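Local coordinates for tudor domain-containing protein 1 (Homo sapiens, PDB 5M9N), which probably takes part in piRNA-guided silencing of transposons during spermatogenesis, and through this extended Tudor domain binds peptides carrying symmetrically dimethylated arginine, at residues C89-S94 against E124-M129; E95-Y100 against L128-P133. All coordinates share one frame; numbering follows the deposited sequence.

In the fold
Both contacts belong to the small, SH3-like Tudor barrel of the extended Tudor domain, and their centres lie about 4 Å apart. Along the chain, strand 88-92 runs through a short loop into strand 99-109, and strand 123-127 runs through a 3-10 turn into strand 131-132. Contact 1 sets the exit of the first strand across 123-127; contact 2 sets the loop and strand that follow it against 128-133. Strand 131-132 returns beside 88-92, where Gln92 N meets Arg130 O at 2.8 Å, a probable hydrogen bond between the neighbouring strand ends. Phe93 of contact 1 and Tyr100 of contact 2 both pack on the modified side chain of the bound peptide, consistent with a Tudor aromatic cage.

Contact 1. Residues C89-S94 against E124-M129; sequences CCAQFS and EILSLM
Glu124 reaches across to the turn at Phe93 and Ser94, and its side chain illustrates how one carboxylate can hold a loop next to a ligand pocket. Its CB is directed at segment 89-94. CG lies between the backbone N and carbonyl carbon (chi1 62°), and the extended chain beyond it carries the carboxylate to the loop. There Glu124 CD lies at the edge of the Phe93 ring, 3.9 Å from Phe93 CD1, with the carboxylate plane turned 59° from the ring. Glu124 OE1 accepts a short hydrogen bond from Ser94 OG at 2.6 Å. Glu124 OE2 takes the backbone N of Ser94 at 3.1 Å, with an N-H...O angle of 157°. Each oxygen uses its syn lone pair, so one residue is gripped by both of them and the carboxylate's rotation is fixed. Glu124 OE2 also lies 3.1 Å from Phe93 CD1, near the ring plane, and receives a further hydrogen bond from Tyr117 OH.

Beside the carboxylate bonds is a small apolar patch. Leu126 CD1 rests 3.9 Å from Ala91 CB and lies 3.7 Å from Gln92 O.

Strands 89-92 and 124-127 pass almost perpendicular to each other, 8.5 Å apart at closest approach, as expected for a strongly curled barrel. Strand 112-117 neighbours 123-127, and its Tyr117 touches Ala91 and Leu126 and meets the Phe93 ring edge-to-face. Phe93 itself packs on the modified side chain of the peptide, consistent with a Tudor aromatic cage, while helix 58-73 covers the barrel at Cys90.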
ATOM      1  N   CYS A  89      -5.823   6.913 -11.017  1.00 28.06           N
ATOM      2  CA  CYS A  89      -6.441   6.338 -12.218  1.00 28.07           C
ATOM      3  C   CYS A  89      -6.522   4.817 -12.022  1.00 27.21           C
ATOM      4  O   CYS A  89      -6.327   4.351 -10.898  1.00 27.20           O
ATOM      5  CB  CYS A  89      -5.628   6.719 -13.447  1.00 28.43           C
ATOM      6  SG  CYS A  89      -3.971   6.068 -13.505  1.00 29.52           S
ATOM      7  N   CYS A  90      -6.859   4.073 -13.068  1.00 27.15           N
ATOM      8  CA  CYS A  90      -6.774   2.600 -13.110  1.00 27.14           C
ATOM      9  C   CYS A  90      -5.512   2.223 -13.871  1.00 26.59           C
ATOM     10  O   CYS A  90      -5.140   2.892 -14.855  1.00 26.42           O
ATOM     11  CB  CYS A  90      -8.014   1.987 -13.750  1.00 28.03           C
ATOM     12  SG  CYS A  90      -9.580   2.601 -13.125  1.00 29.84           S
ATOM     13  N   ALA A  91      -4.800   1.239 -13.337  1.00 25.47           N
ATOM     14  CA  ALA A  91      -3.607   0.666 -13.904  1.00 25.13           C
ATOM     15  C   ALA A  91      -3.750  -0.859 -13.961  1.00 25.62           C
ATOM     16  O   ALA A  91      -4.210  -1.482 -12.968  1.00 24.59           O
ATOM     17  CB  ALA A  91      -2.440   1.028 -13.050  1.00 24.76           C
ATOM     18  N   GLN A  92      -3.350  -1.455 -15.096  1.00 26.07           N
ATOM     19  CA  GLN A  92      -3.399  -2.908 -15.257  1.00 26.79           C
ATOM     20  C   GLN A  92      -2.052  -3.529 -14.870  1.00 26.83           C
ATOM     21  O   GLN A  92      -1.027  -3.329 -15.543  1.00 26.95           O
ATOM     22  CB  GLN A  92      -3.735  -3.182 -16.728  1.00 27.75           C
ATOM     23  CG  GLN A  92      -4.155  -4.560 -17.056  1.00 28.41           C
ATOM     24  CD  GLN A  92      -4.542  -4.697 -18.509  1.00 29.23           C
ATOM     25  OE1 GLN A  92      -4.307  -3.801 -19.351  1.00 30.04           O
ATOM     26  NE2 GLN A  92      -5.066  -5.809 -18.828  1.00 30.00           N
ATOM     27  N   PHE A  93      -2.044  -4.218 -13.750  1.00 26.71           N
ATOM     28  CA  PHE A  93      -0.849  -4.789 -13.137  1.00 27.19           C
ATOM     29  C   PHE A  93      -0.174  -5.756 -14.077  1.00 28.37           C
ATOM     30  O   PHE A  93      -0.843  -6.529 -14.735  1.00 28.46           O
ATOM     31  CB  PHE A  93      -1.283  -5.472 -11.802  1.00 27.39           C
ATOM     32  CG  PHE A  93      -0.160  -6.046 -10.967  1.00 27.51           C
ATOM     33  CD1 PHE A  93       1.093  -5.437 -10.894  1.00 27.31           C
ATOM     34  CD2 PHE A  93      -0.411  -7.149 -10.162  1.00 27.75           C
ATOM     35  CE1 PHE A  93       2.095  -5.955 -10.094  1.00 27.54           C
ATOM     36  CE2 PHE A  93       0.582  -7.680  -9.367  1.00 27.92           C
ATOM     37  CZ  PHE A  93       1.827  -7.085  -9.316  1.00 28.11           C
ATOM     38  N   SER A  94       1.156  -5.673 -14.199  1.00 28.98           N
ATOM     39  CA  SER A  94       1.831  -6.483 -15.188  1.00 30.49           C
ATOM     40  C   SER A  94       1.713  -7.992 -14.909  1.00 31.90           C
ATOM     41  O   SER A  94       1.688  -8.765 -15.847  1.00 31.24           O
ATOM     42  CB  SER A  94       3.304  -6.158 -15.298  1.00 30.49           C
ATOM     43  OG  SER A  94       3.867  -6.277 -14.027  1.00 29.92           O
ATOM     44  N   GLU A 124       5.184   0.103 -10.076  1.00 24.38           N
ATOM     45  CA  GLU A 124       5.897  -0.295 -11.280  1.00 24.68           C
ATOM     46  C   GLU A 124       5.813   0.808 -12.338  1.00 24.70           C
ATOM     47  O   GLU A 124       5.113   1.778 -12.143  1.00 24.24           O
ATOM     48  CB  GLU A 124       5.381  -1.585 -11.897  1.00 25.19           C
ATOM     49  CG  GLU A 124       3.953  -1.571 -12.374  1.00 25.03           C
ATOM     50  CD  GLU A 124       3.469  -2.991 -12.759  1.00 25.47           C
ATOM     51  OE1 GLU A 124       4.302  -3.843 -13.111  1.00 26.36           O
ATOM     52  OE2 GLU A 124       2.266  -3.209 -12.741  1.00 24.72           O
ATOM     53  N   ILE A 125       6.507   0.588 -13.438  1.00 25.25           N
ATOM     54  CA  ILE A 125       6.442   1.477 -14.596  1.00 25.88           C
ATOM     55  C   ILE A 125       5.657   0.804 -15.682  1.00 26.31           C
ATOM     56  O   ILE A 125       5.938  -0.326 -16.040  1.00 27.32           O
ATOM     57  CB  ILE A 125       7.858   1.867 -15.068  1.00 26.06           C
ATOM     58  CG1 ILE A 125       8.489   2.731 -13.996  1.00 25.86           C
ATOM     59  CG2 ILE A 125       7.803   2.642 -16.394  1.00 26.46           C
ATOM     60  CD1 ILE A 125       9.992   2.857 -14.177  1.00 26.54           C
ATOM     61  N   LEU A 126       4.651   1.498 -16.171  1.00 26.48           N
ATOM     62  CA  LEU A 126       3.711   0.966 -17.121  1.00 26.89           C
ATOM     63  C   LEU A 126       3.603   1.868 -18.351  1.00 27.47           C
ATOM     64  O   LEU A 126       3.568   3.087 -18.231  1.00 26.60           O
ATOM     65  CB  LEU A 126       2.333   0.862 -16.503  1.00 27.00           C
ATOM     66  CG  LEU A 126       2.191  -0.149 -15.362  1.00 27.06           C
ATOM     67  CD1 LEU A 126       0.746  -0.167 -14.892  1.00 27.27           C
ATOM     68  CD2 LEU A 126       2.576  -1.532 -15.836  1.00 27.62           C
ATOM     69  N   SER A 127       3.498   1.205 -19.498  1.00 28.36           N
ATOM     70  CA  SER A 127       2.953   1.799 -20.688  1.00 29.52           C
ATOM     71  C   SER A 127       1.640   2.540 -20.406  1.00 29.41           C
ATOM     72  O   SER A 127       0.764   2.026 -19.686  1.00 28.65           O
ATOM     73  CB  SER A 127       2.702   0.671 -21.686  1.00 30.56           C
ATOM     74  OG  SER A 127       2.115   1.196 -22.858  1.00 32.10           O
ATOM     75  N   LEU A 128       1.456   3.711 -21.012  1.00 30.01           N
ATOM     76  CA  LEU A 128       0.148   4.405 -21.005  1.00 30.48           C
ATOM     77  C   LEU A 128      -1.044   3.561 -21.485  1.00 31.23           C
ATOM     78  O   LEU A 128      -2.189   3.802 -21.067  1.00 30.23           O
ATOM     79  CB  LEU A 128       0.214   5.721 -21.807  1.00 31.55           C
ATOM     80  CG  LEU A 128       1.119   6.839 -21.298  1.00 31.30           C
ATOM     81  CD1 LEU A 128       1.080   8.015 -22.262  1.00 32.51           C
ATOM     82  CD2 LEU A 128       0.683   7.354 -19.974  1.00 31.01           C
ATOM     83  N   MET A 129      -0.771   2.547 -22.306  1.00 32.45           N
ATOM     84  CA  MET A 129      -1.806   1.648 -22.755  1.00 34.37           C
ATOM     85  C   MET A 129      -2.390   0.854 -21.550  1.00 33.76           C
ATOM     86  O   MET A 129      -3.499   0.380 -21.648  1.00 33.54           O
ATOM     87  CB  MET A 129      -1.277   0.679 -23.808  1.00 36.70           C
ATOM     88  CG  MET A 129      -0.593   1.304 -25.018  1.00 39.55           C
ATOM     89  SD  MET A 129      -1.866   1.899 -26.135  1.00 44.17           S
ATOM     90  CE  MET A 129      -0.871   2.838 -27.328  1.00 45.53           C
TER

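Contact 2. Residues E95-Y100 against L128-P133; sequences EDDQWY and LMRLCP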
ATOM      1  N   GLU A  95       1.738  -8.363 -13.640  1.00 33.15           N
ATOM      2  CA  GLU A  95       1.829  -9.799 -13.264  1.00 35.78           C
ATOM      3  C   GLU A  95       0.520 -10.603 -13.389  1.00 35.60           C
ATOM      4  O   GLU A  95       0.571 -11.814 -13.494  1.00 36.55           O
ATOM      5  CB  GLU A  95       2.321  -9.953 -11.833  1.00 37.47           C
ATOM      6  CG  GLU A  95       3.767  -9.589 -11.527  1.00 39.62           C
ATOM      7  CD  GLU A  95       4.090  -9.881 -10.041  1.00 41.92           C
ATOM      8  OE1 GLU A  95       3.967 -11.047  -9.609  1.00 44.78           O
ATOM      9  OE2 GLU A  95       4.462  -8.964  -9.282  1.00 43.09           O
ATOM     10  N   ASP A  96      -0.642  -9.958 -13.327  1.00 34.34           N
ATOM     11  CA  ASP A  96      -1.916 -10.690 -13.491  1.00 34.18           C
ATOM     12  C   ASP A  96      -2.864 -10.007 -14.495  1.00 33.71           C
ATOM     13  O   ASP A  96      -3.929 -10.512 -14.759  1.00 32.97           O
ATOM     14  CB  ASP A  96      -2.623 -10.850 -12.109  1.00 33.77           C
ATOM     15  CG  ASP A  96      -3.052  -9.509 -11.487  1.00 32.67           C
ATOM     16  OD1 ASP A  96      -2.827  -8.454 -12.129  1.00 31.29           O
ATOM     17  OD2 ASP A  96      -3.609  -9.466 -10.365  1.00 31.76           O
ATOM     18  N   ASP A  97      -2.513  -8.813 -14.984  1.00 32.61           N
ATOM     19  CA  ASP A  97      -3.346  -8.086 -15.965  1.00 32.59           C
ATOM     20  C   ASP A  97      -4.690  -7.674 -15.479  1.00 32.46           C
ATOM     21  O   ASP A  97      -5.556  -7.345 -16.281  1.00 32.82           O
ATOM     22  CB  ASP A  97      -3.461  -8.852 -17.298  1.00 33.88           C
ATOM     23  CG  ASP A  97      -2.157  -8.892 -18.022  1.00 34.14           C
ATOM     24  OD1 ASP A  97      -1.466  -7.841 -18.034  1.00 33.46           O
ATOM     25  OD2 ASP A  97      -1.818  -9.946 -18.602  1.00 35.03           O
ATOM     26  N   GLN A  98      -4.830  -7.583 -14.153  1.00 31.83           N
ATOM     27  CA  GLN A  98      -6.040  -7.128 -13.554  1.00 31.73           C
ATOM     28  C   GLN A  98      -5.843  -5.656 -13.304  1.00 29.98           C
ATOM     29  O   GLN A  98      -4.728  -5.220 -13.240  1.00 29.01           O
ATOM     30  CB  GLN A  98      -6.255  -7.867 -12.256  1.00 32.97           C
ATOM     31  CG  GLN A  98      -6.332  -9.374 -12.439  1.00 35.20           C
ATOM     32  CD  GLN A  98      -7.282  -9.781 -13.545  1.00 37.68           C
ATOM     33  OE1 GLN A  98      -6.851 -10.192 -14.621  1.00 40.95           O
ATOM     34  NE2 GLN A  98      -8.582  -9.605 -13.325  1.00 38.66           N
ATOM     35  N   TRP A  99      -6.958  -4.969 -13.095  1.00 28.91           N
ATOM     36  CA  TRP A  99      -7.044  -3.547 -12.936  1.00 28.09           C
ATOM     37  C   TRP A  99      -7.064  -3.184 -11.430  1.00 26.65           C
ATOM     38  O   TRP A  99      -7.771  -3.803 -10.648  1.00 26.10           O
ATOM     39  CB  TRP A  99      -8.287  -3.046 -13.622  1.00 28.60           C
ATOM     40  CG  TRP A  99      -8.101  -3.050 -15.141  1.00 29.16           C
ATOM     41  CD1 TRP A  99      -8.561  -4.024 -16.015  1.00 30.10           C
ATOM     42  CD2 TRP A  99      -7.430  -2.092 -15.939  1.00 29.37           C
ATOM     43  NE1 TRP A  99      -8.227  -3.719 -17.281  1.00 30.03           N
ATOM     44  CE2 TRP A  99      -7.532  -2.538 -17.287  1.00 30.16           C
ATOM     45  CE3 TRP A  99      -6.769  -0.882 -15.675  1.00 29.14           C
ATOM     46  CZ2 TRP A  99      -7.001  -1.829 -18.349  1.00 30.58           C
ATOM     47  CZ3 TRP A  99      -6.209  -0.182 -16.735  1.00 29.62           C
ATOM     48  CH2 TRP A  99      -6.346  -0.651 -18.078  1.00 30.24           C
ATOM     49  N   TYR A 100      -6.268  -2.191 -11.075  1.00 24.89           N
ATOM     50  CA  TYR A 100      -6.074  -1.751  -9.690  1.00 24.29           C
ATOM     51  C   TYR A 100      -6.137  -0.253  -9.642  1.00 23.79           C
ATOM     52  O   TYR A 100      -5.910   0.395 -10.670  1.00 23.46           O
ATOM     53  CB  TYR A 100      -4.730  -2.283  -9.167  1.00 24.06           C
ATOM     54  CG  TYR A 100      -4.680  -3.795  -9.022  1.00 24.74           C
ATOM     55  CD1 TYR A 100      -5.087  -4.444  -7.880  1.00 24.96           C
ATOM     56  CD2 TYR A 100      -4.247  -4.569 -10.068  1.00 25.34           C
ATOM     57  CE1 TYR A 100      -5.103  -5.868  -7.808  1.00 25.63           C
ATOM     58  CE2 TYR A 100      -4.206  -5.925 -10.013  1.00 25.89           C
ATOM     59  CZ  TYR A 100      -4.651  -6.593  -8.875  1.00 26.01           C
ATOM     60  OH  TYR A 100      -4.536  -7.932  -8.918  1.00 26.56           O
ATOM     61  N   LEU A 128       1.456   3.711 -21.012  1.00 30.01           N
ATOM     62  CA  LEU A 128       0.148   4.405 -21.005  1.00 30.48           C
ATOM     63  C   LEU A 128      -1.044   3.561 -21.485  1.00 31.23           C
ATOM     64  O   LEU A 128      -2.189   3.802 -21.067  1.00 30.23           O
ATOM     65  CB  LEU A 128       0.214   5.721 -21.807  1.00 31.55           C
ATOM     66  CG  LEU A 128       1.119   6.839 -21.298  1.00 31.30           C
ATOM     67  CD1 LEU A 128       1.080   8.015 -22.262  1.00 32.51           C
ATOM     68  CD2 LEU A 128       0.683   7.354 -19.974  1.00 31.01           C
ATOM     69  N   MET A 129      -0.771   2.547 -22.306  1.00 32.45           N
ATOM     70  CA  MET A 129      -1.806   1.648 -22.755  1.00 34.37           C
ATOM     71  C   MET A 129      -2.390   0.854 -21.550  1.00 33.76           C
ATOM     72  O   MET A 129      -3.499   0.380 -21.648  1.00 33.54           O
ATOM     73  CB  MET A 129      -1.277   0.679 -23.808  1.00 36.70           C
ATOM     74  CG  MET A 129      -0.593   1.304 -25.018  1.00 39.55           C
ATOM     75  SD  MET A 129      -1.866   1.899 -26.135  1.00 44.17           S
ATOM     76  CE  MET A 129      -0.871   2.838 -27.328  1.00 45.53           C
ATOM     77  N   ARG A 130      -1.670   0.769 -20.419  1.00 33.02           N
ATOM     78  CA  ARG A 130      -2.130  -0.006 -19.237  1.00 33.36           C
ATOM     79  C   ARG A 130      -2.763   0.931 -18.212  1.00 32.99           C
ATOM     80  O   ARG A 130      -3.104   0.496 -17.109  1.00 32.01           O
ATOM     81  CB  ARG A 130      -0.981  -0.915 -18.679  1.00 33.56           C
ATOM     82  CG  ARG A 130      -0.693  -2.050 -19.669  1.00 34.76           C
ATOM     83  CD  ARG A 130       0.527  -2.950 -19.468  1.00 35.43           C
ATOM     84  NE  ARG A 130       0.200  -3.866 -18.456  1.00 36.57           N
ATOM     85  CZ  ARG A 130       0.093  -5.186 -18.514  1.00 36.28           C
ATOM     86  NH1 ARG A 130       0.420  -5.948 -19.555  1.00 37.06           N
ATOM     87  NH2 ARG A 130      -0.338  -5.736 -17.440  1.00 35.96           N
ATOM     88  N   LEU A 131      -2.978   2.209 -18.568  1.00 32.56           N
ATOM     89  CA  LEU A 131      -3.734   3.112 -17.679  1.00 32.89           C
ATOM     90  C   LEU A 131      -5.080   3.448 -18.321  1.00 34.05           C
ATOM     91  O   LEU A 131      -5.128   3.497 -19.520  1.00 34.11           O
ATOM     92  CB  LEU A 131      -2.978   4.370 -17.342  1.00 33.10           C
ATOM     93  CG  LEU A 131      -1.496   4.202 -16.971  1.00 33.63           C
ATOM     94  CD1 LEU A 131      -0.790   5.572 -16.946  1.00 33.94           C
ATOM     95  CD2 LEU A 131      -1.367   3.489 -15.657  1.00 32.78           C
ATOM     96  N   CYS A 132      -6.104   3.708 -17.492  1.00 34.03           N
ATOM     97  CA  CYS A 132      -7.558   3.878 -17.795  1.00 35.86           C
ATOM     98  C   CYS A 132      -7.842   5.105 -16.866  1.00 33.34           C
ATOM     99  O   CYS A 132      -7.342   5.140 -15.721  1.00 32.34           O
ATOM    100  CB  CYS A 132      -8.332   2.430 -17.436  1.00 38.28           C
ATOM    101  SG  CYS A 132      -9.986   2.018 -16.625  1.00 50.21           S
ATOM    102  N   PRO A 133      -8.632   6.118 -17.286  1.00 32.79           N
ATOM    103  CA  PRO A 133      -9.138   7.019 -16.208  1.00 32.41           C
ATOM    104  C   PRO A 133     -10.130   6.339 -15.240  1.00 32.15           C
ATOM    105  O   PRO A 133     -10.648   5.276 -15.562  1.00 31.06           O
ATOM    106  CB  PRO A 133      -9.837   8.134 -16.959  1.00 33.20           C
ATOM    107  CG  PRO A 133     -10.143   7.561 -18.303  1.00 33.42           C
ATOM    108  CD  PRO A 133      -9.131   6.520 -18.625  1.00 33.26           C
TER
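Trp99 packs its six-membered ring against the chain from Arg130 to Cys132, and this is the dense part of the contact. Trp99 CZ3 lies 3.4 Å from Cys132 CB and 3.2 Å from Arg130 O, both approaching the ring obliquely, with the carbonyl carbon of Leu131 at the ring's edge. Above one face stands Cys132 SG, 4.6 Å from the centroid of that Trp99 ring and 20° off its normal, a sulfur-aromatic contact at some distance.

The looser, solvent side is an ionic link. Arg130, its chain bent at chi3 (78°), turns NH2 toward exposed Asp97, and Asp97 OD1 sits 2.5 Å from Arg130 NH2 at the guanidinium edge. This salt bridge is bent (136°) and modelled very short, so its exact length is doubtful. Arg130 NH2 also hydrogen-bonds Gln92 O. Just beyond, Asp96 OD1 accepts from Gln98 N at 3.0 Å, an Asx turn that shapes the loop where Asp96 and Gln98 touch the peptide backbone.

The chemistry is thus divided: the ion pair probably ties the loop to the barrel at its exposed side, whereas the disulfide from buried Cys132 to Cys72 covalently joins strand 131-132 to helix 58-73 beside the indole.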